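Local coordinates for StiE protein (Stigmatella aurantiaca, PDB 6ECX) that binds S-adenosylmethionine as the O-methyltransferase domain of a multifunctional polyketide synthase and probably methylates oxygen on the growing chain, at residues 187-192 with 288-293. Numbering follows the deposited sequence.
Sequences GLLIMA and FHVQKD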
ATOM      1  N   GLY A 187     -13.632   9.056  10.435  1.00 38.83           N
ATOM      2  CA  GLY A 187     -13.341   7.979   9.488  1.00 36.97           C
ATOM      3  C   GLY A 187     -11.858   7.607   9.495  1.00 35.55           C
ATOM      4  O   GLY A 187     -11.016   8.329  10.008  1.00 34.53           O
ATOM      5  N   LEU A 188     -11.543   6.441   8.923  1.00 30.94           N
ATOM      6  CA  LEU A 188     -10.201   5.863   8.982  1.00 32.51           C
ATOM      7  C   LEU A 188      -9.527   5.861   7.609  1.00 34.78           C
ATOM      8  O   LEU A 188     -10.177   5.688   6.573  1.00 33.55           O
ATOM      9  CB  LEU A 188     -10.246   4.421   9.521  1.00 33.97           C
ATOM     10  CG  LEU A 188     -10.953   4.205  10.867  1.00 35.49           C
ATOM     11  CD1 LEU A 188     -11.011   2.720  11.222  1.00 32.76           C
ATOM     12  CD2 LEU A 188     -10.255   5.002  11.963  1.00 35.46           C
ATOM     13  N   LEU A 189      -8.212   6.041   7.616  1.00 34.35           N
ATOM     14  CA  LEU A 189      -7.355   5.936   6.431  1.00 34.67           C
ATOM     15  C   LEU A 189      -6.257   4.949   6.783  1.00 37.16           C
ATOM     16  O   LEU A 189      -5.581   5.130   7.799  1.00 35.17           O
ATOM     17  CB  LEU A 189      -6.742   7.297   6.090  1.00 32.82           C
ATOM     18  CG  LEU A 189      -5.599   7.361   5.065  1.00 35.45           C
ATOM     19  CD1 LEU A 189      -6.106   6.928   3.680  1.00 30.19           C
ATOM     20  CD2 LEU A 189      -5.021   8.764   5.048  1.00 33.59           C
ATOM     21  N   ILE A 190      -6.112   3.872   6.010  1.00 32.15           N
ATOM     22  CA  ILE A 190      -4.989   2.968   6.223  1.00 32.78           C
ATOM     23  C   ILE A 190      -4.135   2.984   4.956  1.00 34.17           C
ATOM     24  O   ILE A 190      -4.660   2.961   3.838  1.00 35.85           O
ATOM     25  CB  ILE A 190      -5.419   1.545   6.635  1.00 39.36           C
ATOM     26  CG1 ILE A 190      -6.372   0.915   5.648  1.00 40.30           C
ATOM     27  CG2 ILE A 190      -6.068   1.547   8.090  1.00 43.00           C
ATOM     28  CD1 ILE A 190      -6.763  -0.530   6.070  1.00 42.46           C
ATOM     29  N   MET A 191      -2.825   3.096   5.140  1.00 35.19           N
ATOM     30  CA  MET A 191      -1.924   3.226   4.012  1.00 39.88           C
ATOM     31  C   MET A 191      -0.695   2.382   4.258  1.00 40.47           C
ATOM     32  O   MET A 191      -0.265   2.205   5.399  1.00 39.81           O
ATOM     33  CB  MET A 191      -1.489   4.672   3.792  1.00 38.65           C
ATOM     34  CG  MET A 191      -2.522   5.538   3.139  1.00 40.43           C
ATOM     35  SD  MET A 191      -1.901   7.217   3.084  1.00 54.83           S
ATOM     36  CE  MET A 191      -0.147   6.950   2.885  1.00 60.37           C
ATOM     37  N   ALA A 192      -0.162   1.828   3.173  1.00 40.00           N
ATOM     38  CA  ALA A 192       1.184   1.287   3.152  1.00 40.35           C
ATOM     39  C   ALA A 192       2.001   2.189   2.240  1.00 39.28           C
ATOM     40  O   ALA A 192       1.596   2.442   1.098  1.00 42.12           O
ATOM     41  CB  ALA A 192       1.191  -0.163   2.653  1.00 41.49           C
ATOM     42  N   PHE A 288       0.416   2.716   8.028  1.00 37.21           N
ATOM     43  CA  PHE A 288      -0.177   3.843   8.734  1.00 40.67           C
ATOM     44  C   PHE A 288      -1.612   3.513   9.130  1.00 41.61           C
ATOM     45  O   PHE A 288      -2.384   2.994   8.316  1.00 35.93           O
ATOM     46  CB  PHE A 288      -0.216   5.099   7.858  1.00 33.88           C
ATOM     47  CG  PHE A 288       1.134   5.579   7.356  1.00 40.25           C
ATOM     48  CD1 PHE A 288       1.737   4.981   6.250  1.00 44.61           C
ATOM     49  CD2 PHE A 288       1.746   6.684   7.929  1.00 43.68           C
ATOM     50  CE1 PHE A 288       2.950   5.450   5.768  1.00 46.24           C
ATOM     51  CE2 PHE A 288       2.952   7.164   7.455  1.00 48.95           C
ATOM     52  CZ  PHE A 288       3.562   6.544   6.373  1.00 46.22           C
ATOM     53  N   HIS A 289      -1.983   3.853  10.361  1.00 38.37           N
ATOM     54  CA  HIS A 289      -3.390   3.913  10.751  1.00 40.43           C
ATOM     55  C   HIS A 289      -3.702   5.351  11.153  1.00 38.76           C
ATOM     56  O   HIS A 289      -3.127   5.865  12.118  1.00 36.32           O
ATOM     57  CB  HIS A 289      -3.705   2.950  11.897  1.00 40.95           C
ATOM     58  CG  HIS A 289      -5.163   2.880  12.238  1.00 42.74           C
ATOM     59  ND1 HIS A 289      -5.734   3.649  13.229  1.00 48.97           N
ATOM     60  CD2 HIS A 289      -6.171   2.157  11.696  1.00 42.99           C
ATOM     61  CE1 HIS A 289      -7.030   3.399  13.291  1.00 39.43           C
ATOM     62  NE2 HIS A 289      -7.320   2.492  12.375  1.00 49.64           N
ATOM     63  N   VAL A 290      -4.615   5.983  10.421  1.00 34.46           N
ATOM     64  CA  VAL A 290      -4.885   7.413  10.494  1.00 32.45           C
ATOM     65  C   VAL A 290      -6.381   7.603  10.725  1.00 35.96           C
ATOM     66  O   VAL A 290      -7.200   6.847  10.188  1.00 34.20           O
ATOM     67  CB  VAL A 290      -4.433   8.100   9.184  1.00 39.22           C
ATOM     68  CG1 VAL A 290      -4.761   9.594   9.163  1.00 40.26           C
ATOM     69  CG2 VAL A 290      -2.915   7.839   8.948  1.00 36.14           C
ATOM     70  N   GLN A 291      -6.750   8.623  11.506  1.00 37.06           N
ATOM     71  CA  GLN A 291      -8.158   8.930  11.738  1.00 31.60           C
ATOM     72  C   GLN A 291      -8.461  10.380  11.355  1.00 33.94           C
ATOM     73  O   GLN A 291      -7.692  11.283  11.660  1.00 34.09           O
ATOM     74  CB  GLN A 291      -8.553   8.671  13.202  1.00 31.39           C
ATOM     75  CG  GLN A 291     -10.061   8.839  13.438  1.00 34.82           C
ATOM     76  CD  GLN A 291     -10.456   8.648  14.883  1.00 40.56           C
ATOM     77  OE1 GLN A 291      -9.623   8.717  15.777  1.00 43.76           O
ATOM     78  NE2 GLN A 291     -11.723   8.353  15.113  1.00 35.72           N
ATOM     79  N   LYS A 292      -9.582  10.615  10.680  1.00 33.77           N
ATOM     80  CA  LYS A 292      -9.999  11.999  10.462  1.00 31.63           C
ATOM     81  C   LYS A 292     -10.422  12.659  11.776  1.00 35.47           C
ATOM     82  O   LYS A 292     -11.153  12.073  12.589  1.00 35.20           O
ATOM     83  CB  LYS A 292     -11.163  12.055   9.466  1.00 34.59           C
ATOM     84  CG  LYS A 292     -11.633  13.473   9.243  1.00 39.04           C
ATOM     85  CD  LYS A 292     -12.572  13.575   8.065  1.00 44.06           C
ATOM     86  CE  LYS A 292     -13.009  15.023   7.862  1.00 38.81           C
ATOM     87  NZ  LYS A 292     -13.693  15.129   6.544  1.00 36.95           N
ATOM     88  N   ASP A 293      -9.966  13.892  11.979  1.00 34.42           N
ATOM     89  CA  ASP A 293     -10.175  14.649  13.231  1.00 33.86           C
ATOM     90  C   ASP A 293     -10.507  16.080  12.796  1.00 38.40           C
ATOM     91  O   ASP A 293      -9.655  16.957  12.745  1.00 38.30           O
ATOM     92  CB  ASP A 293      -8.922  14.594  14.110  1.00 33.82           C
ATOM     93  CG  ASP A 293      -9.123  15.177  15.492  1.00 45.03           C
ATOM     94  OD1 ASP A 293     -10.091  15.927  15.744  1.00 42.20           O
ATOM     95  OD2 ASP A 293      -8.253  14.897  16.336  1.00 46.37           O
TER
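His289 turns CG opposite its own backbone N (chi1 -174°), which lays the imidazole beside Leu188 and Ile190 of the neighbouring strand, while Leu188 keeps CG next to its backbone N and anti to its carbonyl carbon and sends CD2 to meet the ring. Leu188 CD2 lies 3.8 Å from His289 CE1, and Ile190 CG2 approaches the other part of the ring, 3.7 Å from His289 CD2; both methyls reach it at a slant. Beyond Leu188, the aliphatic CG of Gln291 joins the same face of the sheet, and its amide oxygen is bonded by Arg227. On the other face, Leu189 and Val290 meet CB to CB at 3.9 Å, and Phe288 points an edge at the backbone, with CD1 3.5 Å from Met191 O. Helix 214-222 packs on this face, placing Trp217 on Met191 and Phe221 on Phe288 and Val290. Five backbone hydrogen bonds join the strands. Leu189 N to Val290 O is nearly straight at 171°, whereas the return bond from Val290 N to Leu189 O bends to 145°. The Met191–Phe288 pair is likewise doubly bonded, and Lys292 N donates to Gly187 O at 2.8 Å. Between these bonds, the CA-H groups of Leu188, Ile190 and Gln291 rest against carbonyl oxygens, as Ile190 CA does 3.3 Å from Phe288 O. The Lys292 ammonium continues past the pair to Leu183 O and Asp180. Strand 187-196 also bonds to parallel strand 157-163, so it marks the change from the parallel strands to antiparallel 283-292, the strand order being 3-2-1-4-5-7-6. This reversed strand, inserted between the fifth and sixth, is the signature of the Rossmann-like class I methyltransferase fold, which here binds S-adenosylmethionine.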